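Local coordinates for protein tyrosyl-DNA phosphodiesterase 2 (Danio rerio, PDB 4F1H) that belongs to the endonuclease/exonuclease/phosphatase family with its DNase I-like fold, and holds a magnesium ion beside bound DNA, at residues W9-L14 with Q41-A46; Y68-M73 with N97-Q102; K76-F81 with V103-Q108; A145-A150 with F209-K214; M224-M229 with W242-T247. All blocks are in the same frame, centred on the assembly; numbering follows the deposited sequence. Where two conformers were deposited one is given.

Interaction 1: W9-L14 with Q41-A46; sequences WNVDGL and QELIPA
Q41 meets the end of strand 4-10 through both polar atoms of its backbone, Q41 N donating to W9 O (3.0 Å) and Q41 O accepting from V11 N (3.0 Å). Past this buried parallel pairing, G13 N reaches E42 O at 2.9 Å in a bent bond (131°). Packing is tight here: V11 CG2 and G13 CA rest 3.3 and 3.1 Å from E42 O. N10 OD1 takes D12 N in an Asx turn; N10 ND2 turns to D152. Strands 4-10 and 37-43, with helix 19-33 between, form a beta-alpha-beta unit, at whose end the E42 side chain lies about 3 Å from the magnesium ion (nearest atoms). E42 runs extended beyond CG and crosses L14 at about a right angle, E42 OE1 taking L14 N with its anti lone pair (3.2 Å). D12 OD1 stands 3.1 Å from E42 OE1, the carboxylates turned 83° apart. Outward the packing is looser: exposed L14 leads to a thymine base of the DNA, and I44 is partly exposed.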
# COMPACT_ATOMS: atom_id res chain seq x y z
N TRP B 9 7.98 -7.90 -19.67
CA TRP B 9 9.43 -7.96 -19.37
C TRP B 9 10.09 -6.61 -19.53
O TRP B 9 9.99 -5.97 -20.59
CB TRP B 9 10.09 -8.96 -20.32
CG TRP B 9 11.31 -9.67 -19.79
CD1 TRP B 9 12.19 -9.25 -18.82
CD2 TRP B 9 11.76 -10.96 -20.22
NE1 TRP B 9 13.18 -10.22 -18.63
CE2 TRP B 9 12.95 -11.25 -19.51
CE3 TRP B 9 11.30 -11.86 -21.17
CZ2 TRP B 9 13.66 -12.46 -19.67
CZ3 TRP B 9 12.03 -13.08 -21.36
CH2 TRP B 9 13.19 -13.34 -20.60
N ASN B 10 10.82 -6.18 -18.49
CA ASN B 10 11.71 -5.03 -18.64
C ASN B 10 13.03 -5.60 -19.19
O ASN B 10 13.71 -6.39 -18.51
CB ASN B 10 11.90 -4.35 -17.26
CG ASN B 10 12.90 -3.21 -17.30
OD1 ASN B 10 13.86 -3.25 -18.05
ND2 ASN B 10 12.69 -2.21 -16.45
N VAL B 11 13.38 -5.19 -20.42
CA VAL B 11 14.51 -5.77 -21.16
C VAL B 11 15.85 -5.15 -20.82
O VAL B 11 16.88 -5.60 -21.33
CB VAL B 11 14.27 -5.74 -22.70
CG1 VAL B 11 12.91 -6.41 -23.00
CG2 VAL B 11 14.29 -4.28 -23.25
N ASP B 12 15.84 -4.12 -19.97
CA ASP B 12 17.08 -3.49 -19.50
C ASP B 12 17.91 -2.96 -20.69
O ASP B 12 19.11 -3.20 -20.78
CB ASP B 12 17.93 -4.42 -18.65
CG ASP B 12 19.00 -3.69 -17.84
OD1 ASP B 12 19.01 -2.43 -17.83
OD2 ASP B 12 19.81 -4.37 -17.19
N GLY B 13 17.27 -2.19 -21.55
CA GLY B 13 17.94 -1.55 -22.67
C GLY B 13 19.00 -0.53 -22.28
O GLY B 13 19.83 -0.17 -23.12
N LEU B 14 18.96 -0.03 -21.04
CA LEU B 14 20.01 0.89 -20.55
C LEU B 14 21.34 0.17 -20.28
O LEU B 14 22.38 0.81 -20.15
CB LEU B 14 19.53 1.63 -19.31
CG LEU B 14 18.38 2.61 -19.66
CD1 LEU B 14 17.79 3.29 -18.39
CD2 LEU B 14 18.79 3.67 -20.71
N GLN B 41 9.32 -3.19 -21.33
CA GLN B 41 9.78 -1.90 -20.80
C GLN B 41 11.27 -1.71 -21.02
O GLN B 41 12.01 -2.68 -21.16
CB GLN B 41 9.38 -1.72 -19.31
CG GLN B 41 7.88 -1.93 -19.06
CD GLN B 41 7.55 -3.42 -18.91
OE1 GLN B 41 8.34 -4.20 -18.34
NE2 GLN B 41 6.41 -3.83 -19.44
N GLU B 42 11.70 -0.44 -21.09
CA GLU B 42 13.10 -0.09 -21.27
C GLU B 42 13.68 -0.64 -22.58
O GLU B 42 14.85 -1.03 -22.68
CB GLU B 42 13.91 -0.48 -20.02
CG GLU B 42 15.04 0.46 -19.73
CD GLU B 42 15.78 0.09 -18.46
OE1 GLU B 42 16.95 -0.29 -18.59
OE2 GLU B 42 15.17 0.19 -17.35
N LEU B 43 12.84 -0.61 -23.62
CA LEU B 43 13.35 -0.76 -24.99
C LEU B 43 14.19 0.46 -25.32
O LEU B 43 13.96 1.56 -24.79
CB LEU B 43 12.18 -0.79 -25.96
CG LEU B 43 11.33 -2.05 -25.84
CD1 LEU B 43 10.04 -1.84 -26.59
CD2 LEU B 43 12.06 -3.20 -26.41
N ILE B 44 15.19 0.28 -26.18
CA ILE B 44 15.86 1.41 -26.84
C ILE B 44 15.77 1.17 -28.33
O ILE B 44 15.48 0.04 -28.76
CB ILE B 44 17.32 1.58 -26.39
CG1 ILE B 44 18.15 0.36 -26.76
CG2 ILE B 44 17.41 1.88 -24.88
CD1 ILE B 44 19.66 0.57 -26.51
N PRO B 45 15.97 2.21 -29.15
CA PRO B 45 15.77 2.00 -30.59
C PRO B 45 16.58 0.82 -31.21
O PRO B 45 16.00 0.10 -32.02
CB PRO B 45 16.20 3.34 -31.20
CG PRO B 45 15.83 4.34 -30.11
CD PRO B 45 16.18 3.63 -28.81
N ALA B 46 17.84 0.65 -30.82
CA ALA B 46 18.66 -0.48 -31.35
C ALA B 46 17.98 -1.81 -31.06
O ALA B 46 17.94 -2.70 -31.90
CB ALA B 46 20.05 -0.47 -30.74

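Interaction 2: Y68-M73 with N97-Q102; sequences YFTGIM and NLLIAQ
L99 and I72 bury the most surface in this contact, their side chains sliding past each other in opposite directions. The CG of L99 stands anti to its backbone N (chi1 170°), which turns the branched end toward I72, with L99 CD2 3.9 Å from I72 CG1. The same methyl group, L99 CD2, touches T70 OG1 at 3.8 Å and lies equally near the CA of G71. I72 continues beyond L99: its tip, I72 CD1, comes to 4.1 Å from A101 CB and also brushes the carbonyl oxygen of L99. Strands 69-75 and 97-105 belong to different sheets, and they face each other across the sandwich of the DNase I-like fold; the axes of 69-73 and 97-102 approach to 8.0 Å and run nearly parallel, 11° apart. At that spacing side chains, and not backbone bonds, join the two sheets. On the L99 side I86 adds to the packing, and T114 borders I72. T70, the third large contributor, brings the polar end of the interface. Two waters link it to N97: one lies 2.7 Å from T70 OG1 and probably donates to N97 OD1, while the other accepts from T70 N and donates to N97 OD1 at 2.9 Å. N97 ND2, on the far branch of this amide, is bonded to the carbonyl oxygen of G63.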
# COMPACT_ATOMS: atom_id res chain seq x y z
N TYR B 68 14.67 5.73 -23.84
CA TYR B 68 14.16 4.36 -23.62
C TYR B 68 12.67 4.46 -23.35
O TYR B 68 12.17 5.50 -22.89
CB TYR B 68 14.89 3.66 -22.44
CG TYR B 68 14.66 4.34 -21.11
CD1 TYR B 68 15.48 5.40 -20.70
CD2 TYR B 68 13.64 3.91 -20.26
CE1 TYR B 68 15.25 6.05 -19.47
CE2 TYR B 68 13.41 4.56 -19.01
CZ TYR B 68 14.22 5.61 -18.64
OH TYR B 68 14.00 6.24 -17.43
N PHE B 69 11.94 3.38 -23.62
CA PHE B 69 10.48 3.49 -23.62
C PHE B 69 9.85 2.10 -23.60
O PHE B 69 10.55 1.07 -23.72
CB PHE B 69 10.01 4.26 -24.88
CG PHE B 69 10.72 3.84 -26.13
CD1 PHE B 69 10.27 2.72 -26.85
CD2 PHE B 69 11.86 4.53 -26.57
CE1 PHE B 69 10.94 2.29 -28.02
CE2 PHE B 69 12.54 4.10 -27.76
CZ PHE B 69 12.07 2.99 -28.47
N THR B 70 8.54 2.07 -23.50
CA THR B 70 7.80 0.79 -23.38
C THR B 70 7.33 0.36 -24.76
O THR B 70 7.46 1.14 -25.74
CB THR B 70 6.58 0.98 -22.50
OG1 THR B 70 5.76 2.03 -23.07
CG2 THR B 70 7.04 1.38 -21.05
N GLY B 71 6.81 -0.86 -24.88
CA GLY B 71 6.19 -1.28 -26.13
C GLY B 71 5.12 -2.32 -25.85
O GLY B 71 5.13 -2.93 -24.80
N ILE B 72 4.17 -2.46 -26.77
CA ILE B 72 3.21 -3.54 -26.75
C ILE B 72 3.30 -4.25 -28.10
O ILE B 72 3.26 -3.60 -29.15
CB ILE B 72 1.78 -3.03 -26.49
CG1 ILE B 72 1.64 -2.45 -25.08
CG2 ILE B 72 0.76 -4.15 -26.67
CD1 ILE B 72 0.22 -1.85 -24.86
N MET B 73 3.49 -5.57 -28.07
CA MET B 73 3.52 -6.37 -29.31
C MET B 73 2.26 -7.20 -29.31
O MET B 73 1.90 -7.83 -28.28
CB MET B 73 4.75 -7.30 -29.32
CG MET B 73 6.05 -6.52 -29.29
SD MET B 73 7.47 -7.63 -28.96
CE MET B 73 7.34 -8.81 -30.35
N ASN B 97 5.18 7.00 -19.06
CA ASN B 97 3.85 7.26 -19.56
C ASN B 97 3.02 5.98 -19.48
O ASN B 97 3.48 4.93 -18.98
CB ASN B 97 3.87 7.84 -20.99
CG ASN B 97 4.64 6.99 -21.99
OD1 ASN B 97 4.81 5.74 -21.83
ND2 ASN B 97 5.16 7.65 -23.04
N LEU B 98 1.78 6.06 -19.94
CA LEU B 98 0.91 4.88 -19.95
C LEU B 98 0.53 4.59 -21.39
O LEU B 98 -0.09 5.42 -22.03
CB LEU B 98 -0.33 5.19 -19.09
CG LEU B 98 -1.38 4.11 -18.99
CD1 LEU B 98 -0.79 2.78 -18.45
CD2 LEU B 98 -2.52 4.58 -18.10
N LEU B 99 0.93 3.42 -21.91
CA LEU B 99 0.65 3.05 -23.31
C LEU B 99 -0.52 2.08 -23.31
O LEU B 99 -0.49 1.06 -22.60
CB LEU B 99 1.90 2.40 -23.91
CG LEU B 99 1.80 1.71 -25.28
CD1 LEU B 99 1.33 2.66 -26.42
CD2 LEU B 99 3.18 1.05 -25.61
N ILE B 100 -1.57 2.38 -24.08
CA ILE B 100 -2.81 1.60 -24.05
C ILE B 100 -3.09 1.16 -25.48
O ILE B 100 -3.02 1.97 -26.38
CB ILE B 100 -3.98 2.49 -23.57
CG1 ILE B 100 -3.77 2.87 -22.10
CG2 ILE B 100 -5.34 1.77 -23.78
CD1 ILE B 100 -4.64 4.01 -21.60
N ALA B 101 -3.38 -0.13 -25.68
CA ALA B 101 -3.85 -0.65 -26.98
C ALA B 101 -5.16 -1.37 -26.75
O ALA B 101 -5.25 -2.24 -25.89
CB ALA B 101 -2.83 -1.60 -27.63
N GLN B 102 -6.19 -0.98 -27.49
CA GLN B 102 -7.49 -1.67 -27.44
C GLN B 102 -7.54 -2.62 -28.62
O GLN B 102 -7.18 -2.27 -29.73
CB GLN B 102 -8.62 -0.64 -27.55
CG GLN B 102 -8.55 0.35 -26.42
CD GLN B 102 -9.82 1.16 -26.27
OE1 GLN B 102 -9.82 2.40 -26.33
NE2 GLN B 102 -10.93 0.46 -26.06
O HOH W 1 4.34 3.26 -21.18
O HOH W 2 7.48 5.01 -22.77

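Interaction 3: K76-F81 with V103-Q108; sequences KSRVKF and VTFSGQ
R78 O draws two waters between R78 and S106, one donating to it at 2.6 Å and the other at 2.9 Å; the second water also accepts from S106 N (2.9 Å). These waters occupy the mouth of a beta hairpin formed by strands 80-88 and 97-105. Further in, direct bonds take over: K80 N donates to T104 O (3.0 Å) and T104 N to K80 O (2.9 Å). V79 CG1, anti to its backbone N (chi1 172°), presses against V103 CB at 3.4 Å, closer than usual for two carbons, and L74 of strand 69-75 borders both valines. At the open end F105 turns its edge to one face of the R78 guanidinium, with F105 CZ 3.5 Å from R78 NH2 and the two planes 85° apart. A type I' turn follows from F105 to Q108. R78 NE forms a salt bridge with D36, and the ring meets the cation by its edge, not its pi face, so the charge is probably balanced by that carboxylate and not by the ring.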
# COMPACT_ATOMS: atom_id res chain seq x y z
N LYS B 76 -0.43 -11.02 -34.55
CA LYS B 76 -1.39 -10.66 -35.59
C LYS B 76 -2.41 -11.75 -35.88
O LYS B 76 -3.57 -11.46 -36.22
CB LYS B 76 -0.65 -10.26 -36.87
CG LYS B 76 0.16 -8.98 -36.71
CD LYS B 76 0.86 -8.56 -38.01
CE LYS B 76 2.21 -9.21 -38.19
NZ LYS B 76 2.83 -8.80 -39.51
N SER B 77 -2.01 -13.00 -35.73
CA SER B 77 -2.92 -14.10 -36.05
C SER B 77 -3.99 -14.32 -34.98
O SER B 77 -4.99 -15.01 -35.22
CB SER B 77 -2.13 -15.39 -36.25
OG SER B 77 -1.45 -15.77 -35.06
N ARG B 78 -3.79 -13.72 -33.81
CA ARG B 78 -4.68 -13.94 -32.66
C ARG B 78 -5.48 -12.73 -32.18
O ARG B 78 -6.52 -12.90 -31.53
CB ARG B 78 -3.86 -14.50 -31.48
CG ARG B 78 -3.31 -15.89 -31.81
CD ARG B 78 -4.23 -16.95 -31.27
NE ARG B 78 -4.14 -17.00 -29.80
CZ ARG B 78 -4.92 -17.76 -29.03
NH1 ARG B 78 -5.85 -18.56 -29.57
NH2 ARG B 78 -4.76 -17.72 -27.71
N VAL B 79 -4.98 -11.54 -32.48
CA VAL B 79 -5.48 -10.29 -31.93
C VAL B 79 -5.71 -9.29 -33.07
O VAL B 79 -4.83 -9.11 -33.92
CB VAL B 79 -4.37 -9.72 -30.96
CG1 VAL B 79 -4.71 -8.33 -30.47
CG2 VAL B 79 -4.15 -10.69 -29.77
N LYS B 80 -6.88 -8.63 -33.07
CA LYS B 80 -7.15 -7.57 -34.05
C LYS B 80 -7.05 -6.23 -33.36
O LYS B 80 -7.65 -6.03 -32.32
CB LYS B 80 -8.54 -7.75 -34.64
CG LYS B 80 -8.61 -8.96 -35.59
CD LYS B 80 -10.04 -9.36 -35.88
CE LYS B 80 -10.11 -10.59 -36.77
NZ LYS B 80 -11.53 -10.92 -37.06
N PHE B 81 -6.31 -5.30 -33.96
CA PHE B 81 -6.10 -4.02 -33.32
C PHE B 81 -7.25 -3.07 -33.58
O PHE B 81 -7.80 -3.02 -34.70
CB PHE B 81 -4.80 -3.44 -33.88
CG PHE B 81 -4.51 -2.04 -33.43
CD1 PHE B 81 -4.06 -1.78 -32.12
CD2 PHE B 81 -4.64 -0.97 -34.31
CE1 PHE B 81 -3.79 -0.46 -31.68
CE2 PHE B 81 -4.36 0.35 -33.89
CZ PHE B 81 -3.90 0.60 -32.57
N VAL B 103 -7.94 -3.86 -28.35
CA VAL B 103 -7.90 -4.90 -29.36
C VAL B 103 -9.12 -5.81 -29.18
O VAL B 103 -9.82 -5.70 -28.17
CB VAL B 103 -6.62 -5.77 -29.26
CG1 VAL B 103 -5.33 -4.87 -29.27
CG2 VAL B 103 -6.65 -6.68 -27.99
N THR B 104 -9.39 -6.70 -30.16
CA THR B 104 -10.35 -7.79 -29.92
C THR B 104 -9.62 -9.13 -30.02
O THR B 104 -8.69 -9.30 -30.82
CB THR B 104 -11.58 -7.79 -30.89
OG1 THR B 104 -11.14 -8.00 -32.22
CG2 THR B 104 -12.29 -6.48 -30.85
N PHE B 105 -10.04 -10.08 -29.18
CA PHE B 105 -9.43 -11.39 -29.11
C PHE B 105 -10.59 -12.37 -29.25
O PHE B 105 -11.37 -12.55 -28.31
CB PHE B 105 -8.72 -11.52 -27.74
CG PHE B 105 -8.23 -12.91 -27.43
CD1 PHE B 105 -7.13 -13.44 -28.10
CD2 PHE B 105 -8.82 -13.65 -26.41
CE1 PHE B 105 -6.65 -14.72 -27.80
CE2 PHE B 105 -8.35 -14.90 -26.10
CZ PHE B 105 -7.28 -15.45 -26.80
N SER B 106 -10.71 -12.94 -30.45
CA SER B 106 -11.88 -13.75 -30.81
C SER B 106 -13.18 -13.01 -30.45
O SER B 106 -14.10 -13.59 -29.86
CB SER B 106 -11.81 -15.12 -30.13
OG SER B 106 -10.95 -15.99 -30.85
N GLY B 107 -13.23 -11.72 -30.77
CA GLY B 107 -14.43 -10.92 -30.54
C GLY B 107 -14.59 -10.26 -29.18
O GLY B 107 -15.46 -9.38 -29.03
N GLN B 108 -13.77 -10.65 -28.21
CA GLN B 108 -13.85 -10.05 -26.87
C GLN B 108 -12.90 -8.87 -26.84
O GLN B 108 -11.74 -9.03 -27.22
CB GLN B 108 -13.44 -11.08 -25.80
CG GLN B 108 -13.25 -10.47 -24.42
CD GLN B 108 -14.51 -9.87 -23.83
OE1 GLN B 108 -15.54 -10.55 -23.72
NE2 GLN B 108 -14.43 -8.58 -23.43
O HOH W 3 -7.62 -15.29 -31.27
O HOH W 4 -9.07 -12.21 -32.79

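Interaction 4: A145-A150 with F209-K214; sequences AIVIFA and FLRSAK
An antiparallel strand pair inside the second sheet of the DNase I-like sandwich joins 145-150 to 209-211, with backbone bonds in both directions at V147-R211 and F149-F209; the shortest is F209 N to F149 O, 2.8 Å. One face of the pair carries V147, F149, F209 and R211 and lies under helix 124-140. Here the ring planes of F149 and F209 are 21° apart but offset, with little of one ring over the other; F149 CD1 touches F209 CD2 at 3.6 Å. R211 bends at chi3 (79°), which folds its guanidinium back over V147, and V147 CG2 sits over the centre of the group, 3.7 Å above its plane. From there R211 NH1 reaches A145 O (2.9 Å), and R211 NE bonds to S212 O (2.9 Å). On the reverse face L210 CD1 packs on I146 CG2 (3.8 Å) and on I148, whose side chain continues to L4 and I6 of the other sheet. R211 NH1 and NH2 also bond to P142 O and A141 O. All three guanidinium nitrogens thus engage backbone carbonyls, whose dipoles would probably favour a positive charge there.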
# COMPACT_ATOMS: atom_id res chain seq x y z
N ALA B 145 -14.82 -4.38 -22.00
CA ALA B 145 -13.44 -4.84 -22.17
C ALA B 145 -12.94 -5.56 -20.92
O ALA B 145 -13.29 -5.16 -19.79
CB ALA B 145 -12.48 -3.67 -22.48
N ILE B 146 -12.12 -6.59 -21.15
CA ILE B 146 -11.26 -7.15 -20.10
C ILE B 146 -10.03 -6.23 -20.09
O ILE B 146 -9.47 -5.96 -21.16
CB ILE B 146 -10.82 -8.56 -20.49
CG1 ILE B 146 -12.04 -9.49 -20.54
CG2 ILE B 146 -9.77 -9.11 -19.49
CD1 ILE B 146 -11.75 -10.82 -21.25
N VAL B 147 -9.65 -5.72 -18.91
CA VAL B 147 -8.44 -4.92 -18.76
C VAL B 147 -7.26 -5.75 -18.26
O VAL B 147 -7.36 -6.45 -17.26
CB VAL B 147 -8.67 -3.76 -17.75
CG1 VAL B 147 -7.44 -2.88 -17.66
CG2 VAL B 147 -9.86 -2.96 -18.20
N ILE B 148 -6.13 -5.65 -18.95
CA ILE B 148 -4.87 -6.25 -18.44
C ILE B 148 -3.82 -5.16 -18.46
O ILE B 148 -3.48 -4.62 -19.53
CB ILE B 148 -4.42 -7.40 -19.34
CG1 ILE B 148 -5.48 -8.51 -19.33
CG2 ILE B 148 -3.03 -7.93 -18.86
CD1 ILE B 148 -5.07 -9.71 -20.18
N PHE B 149 -3.35 -4.77 -17.27
CA PHE B 149 -2.18 -3.94 -17.17
C PHE B 149 -1.02 -4.84 -16.83
O PHE B 149 -1.13 -5.67 -15.90
CB PHE B 149 -2.34 -2.85 -16.07
CG PHE B 149 -1.05 -2.15 -15.78
CD1 PHE B 149 -0.15 -2.69 -14.85
CD2 PHE B 149 -0.71 -0.98 -16.44
CE1 PHE B 149 1.10 -2.08 -14.64
CE2 PHE B 149 0.53 -0.34 -16.17
CZ PHE B 149 1.40 -0.90 -15.28
N ALA B 150 0.12 -4.69 -17.51
CA ALA B 150 1.29 -5.46 -17.10
C ALA B 150 2.46 -4.55 -17.31
O ALA B 150 2.62 -3.96 -18.38
CB ALA B 150 1.45 -6.74 -17.95
N PHE B 209 -2.16 -6.42 -13.41
CA PHE B 209 -3.49 -6.08 -12.83
C PHE B 209 -4.56 -6.49 -13.83
O PHE B 209 -4.41 -6.28 -15.04
CB PHE B 209 -3.58 -4.57 -12.52
CG PHE B 209 -2.54 -4.08 -11.53
CD1 PHE B 209 -2.12 -4.89 -10.46
CD2 PHE B 209 -1.96 -2.82 -11.69
CE1 PHE B 209 -1.15 -4.43 -9.56
CE2 PHE B 209 -1.01 -2.35 -10.79
CZ PHE B 209 -0.59 -3.17 -9.73
N LEU B 210 -5.63 -7.11 -13.33
CA LEU B 210 -6.67 -7.67 -14.18
C LEU B 210 -8.03 -7.16 -13.75
O LEU B 210 -8.33 -7.13 -12.55
CB LEU B 210 -6.63 -9.21 -14.10
CG LEU B 210 -7.81 -9.94 -14.73
CD1 LEU B 210 -7.80 -9.78 -16.27
CD2 LEU B 210 -7.80 -11.44 -14.35
N ARG B 211 -8.85 -6.74 -14.71
CA ARG B 211 -10.26 -6.41 -14.44
C ARG B 211 -11.13 -7.12 -15.48
O ARG B 211 -10.79 -7.15 -16.68
CB ARG B 211 -10.50 -4.90 -14.50
CG ARG B 211 -11.89 -4.51 -13.96
CD ARG B 211 -12.36 -3.22 -14.62
NE ARG B 211 -12.87 -3.51 -15.95
CZ ARG B 211 -13.33 -2.59 -16.79
NH1 ARG B 211 -13.79 -2.96 -17.97
NH2 ARG B 211 -13.30 -1.31 -16.46
N SER B 212 -12.24 -7.74 -15.05
CA SER B 212 -13.13 -8.37 -16.01
C SER B 212 -13.98 -7.35 -16.75
O SER B 212 -14.03 -6.17 -16.38
CB SER B 212 -14.07 -9.38 -15.33
OG SER B 212 -13.33 -10.33 -14.60
N ALA B 213 -14.65 -7.82 -17.80
CA ALA B 213 -15.67 -7.03 -18.50
C ALA B 213 -16.97 -7.38 -17.80
O ALA B 213 -17.17 -8.55 -17.44
CB ALA B 213 -15.77 -7.49 -19.95
N LYS B 214 -17.85 -6.39 -17.60
CA LYS B 214 -19.23 -6.64 -17.14
C LYS B 214 -20.09 -7.45 -18.12
O LYS B 214 -21.06 -8.10 -17.71
CB LYS B 214 -19.96 -5.32 -16.88
CG LYS B 214 -19.23 -4.36 -15.98
CD LYS B 214 -19.41 -4.73 -14.53
CE LYS B 214 -18.93 -3.59 -13.63
NZ LYS B 214 -19.14 -3.86 -12.17

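Interaction 5: M224-M229 with W242-T247; sequences MALIGM and WGIYCT
M224 is extended from its first torsion (chi1 171°, CG anti to the backbone N) and crosses I244, placing M224 CG 3.9 Å from I244 CG2. I227 takes the less usual course: with chi1 57° its CG1 lies between backbone N and carbonyl carbon and folds over G243, reaching G243 C at 3.7 Å where no side chain intervenes. L226 CD2 meets I244 CG1 at 3.7 Å. The backbones form an antiparallel pair in which 220-227 is an edge strand of its sheet within this chain and 243-249 the next one in, joined by four bonds between A225 and Y245 and between I227 and G243. The face bearing M224, L226, I244 and C246 looks toward the other sheet of the sandwich, with I208 beneath I244 and C246. On the reverse face Y245 meets the ring of Y33 from helix 19-33. Where the strands separate, M229 CA sits over one face of the W242 ring, 3.4 Å from W242 CZ3. M229 has two conformers; in one, M229 SD lies 4.2 Å from the five-membered ring centroid of W242, a Met-aromatic contact that is therefore doubtful.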
# COMPACT_ATOMS: atom_id res chain seq x y z
N MET B 224 0.85 -18.81 -14.06
CA MET B 224 1.92 -17.81 -14.21
C MET B 224 3.29 -18.47 -13.98
O MET B 224 3.41 -19.41 -13.17
CB MET B 224 1.65 -16.66 -13.23
CG MET B 224 2.73 -15.64 -13.07
SD MET B 224 2.29 -14.57 -11.64
CE MET B 224 3.81 -13.64 -11.50
N ALA B 225 4.32 -18.00 -14.69
CA ALA B 225 5.69 -18.44 -14.46
C ALA B 225 6.65 -17.29 -14.66
O ALA B 225 6.40 -16.40 -15.49
CB ALA B 225 6.04 -19.55 -15.43
N LEU B 226 7.77 -17.31 -13.92
CA LEU B 226 8.83 -16.36 -14.19
C LEU B 226 9.82 -16.99 -15.14
O LEU B 226 10.19 -18.16 -15.00
CB LEU B 226 9.53 -15.91 -12.91
CG LEU B 226 8.59 -15.29 -11.89
CD1 LEU B 226 9.42 -14.81 -10.65
CD2 LEU B 226 7.80 -14.11 -12.52
N ILE B 227 10.24 -16.22 -16.13
CA ILE B 227 11.12 -16.73 -17.21
C ILE B 227 12.39 -15.89 -17.31
O ILE B 227 12.48 -14.79 -16.73
CB ILE B 227 10.39 -16.80 -18.57
CG1 ILE B 227 9.83 -15.42 -18.99
CG2 ILE B 227 9.25 -17.82 -18.52
CD1 ILE B 227 9.10 -15.47 -20.40
N GLY B 228 13.38 -16.40 -18.04
CA GLY B 228 14.64 -15.71 -18.21
C GLY B 228 15.68 -16.05 -17.18
O GLY B 228 16.71 -15.39 -17.11
N MET B 229 15.41 -17.04 -16.35
CA MET B 229 16.28 -17.33 -15.23
C MET B 229 17.27 -18.42 -15.60
O MET B 229 17.45 -19.39 -14.85
CB MET B 229 15.42 -17.74 -14.04
CG MET B 229 13.99 -18.27 -14.42
SD MET B 229 12.94 -17.28 -13.36
CE MET B 229 13.67 -17.81 -11.83
N TRP B 242 13.44 -10.73 -14.23
CA TRP B 242 12.85 -11.93 -14.80
C TRP B 242 11.60 -11.49 -15.57
O TRP B 242 10.98 -10.46 -15.23
CB TRP B 242 12.47 -12.89 -13.69
CG TRP B 242 13.60 -13.29 -12.76
CD1 TRP B 242 13.49 -13.45 -11.42
CD2 TRP B 242 14.95 -13.65 -13.10
NE1 TRP B 242 14.67 -13.87 -10.89
CE2 TRP B 242 15.59 -14.02 -11.90
CE3 TRP B 242 15.67 -13.71 -14.29
CZ2 TRP B 242 16.94 -14.41 -11.86
CZ3 TRP B 242 16.99 -14.13 -14.24
CH2 TRP B 242 17.61 -14.47 -13.04
N GLY B 243 11.26 -12.20 -16.64
CA GLY B 243 10.02 -11.92 -17.33
C GLY B 243 8.86 -12.67 -16.69
O GLY B 243 9.07 -13.63 -15.95
N ILE B 244 7.64 -12.21 -16.94
CA ILE B 244 6.46 -12.93 -16.46
C ILE B 244 5.74 -13.51 -17.67
O ILE B 244 5.43 -12.79 -18.62
CB ILE B 244 5.47 -12.00 -15.74
CG1 ILE B 244 6.10 -11.44 -14.46
CG2 ILE B 244 4.20 -12.77 -15.33
CD1 ILE B 244 5.24 -10.36 -13.78
N TYR B 245 5.48 -14.83 -17.67
CA TYR B 245 4.53 -15.44 -18.61
C TYR B 245 3.21 -15.73 -17.87
O TYR B 245 3.19 -16.24 -16.74
CB TYR B 245 5.10 -16.74 -19.18
CG TYR B 245 4.10 -17.50 -20.05
CD1 TYR B 245 3.71 -17.01 -21.29
CD2 TYR B 245 3.59 -18.73 -19.62
CE1 TYR B 245 2.81 -17.71 -22.08
CE2 TYR B 245 2.70 -19.42 -20.40
CZ TYR B 245 2.31 -18.91 -21.61
OH TYR B 245 1.40 -19.61 -22.37
N CYS B 246 2.07 -15.36 -18.47
CA CYS B 246 0.82 -15.61 -17.76
C CYS B 246 -0.29 -15.95 -18.73
O CYS B 246 -0.40 -15.34 -19.79
CB CYS B 246 0.41 -14.37 -16.95
SG CYS B 246 -0.90 -14.67 -15.73
N THR B 247 -1.13 -16.92 -18.37
CA THR B 247 -2.34 -17.20 -19.15
C THR B 247 -3.62 -16.86 -18.40
O THR B 247 -3.65 -16.79 -17.16
CB THR B 247 -2.43 -18.67 -19.58
OG1 THR B 247 -2.37 -19.50 -18.41
CG2 THR B 247 -1.30 -19.06 -20.48

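Interactions 1 and 5 belong to one sheet, through its neighbouring strands 4-10 and 243-249, and meet where W9 packs on G228 and I227. Strand 69-75 of interaction 2 flanks 37-43 of interaction 1 in that sheet, and L43 N probably bonds to F69 O. Interactions 3 and 4 lie in the other sheet, touching through Q108 and I146, while interaction 2 spans the two sheets and shares strand 97-105 with interaction 3. Interactions 1, 2 and 4 are buried; 3 and 5 are partly so. Carboxylates meet in interaction 1, where E42 lies beside the magnesium ion, apolar packing governs 2, and arginines mark 3 and 4, far from the metal.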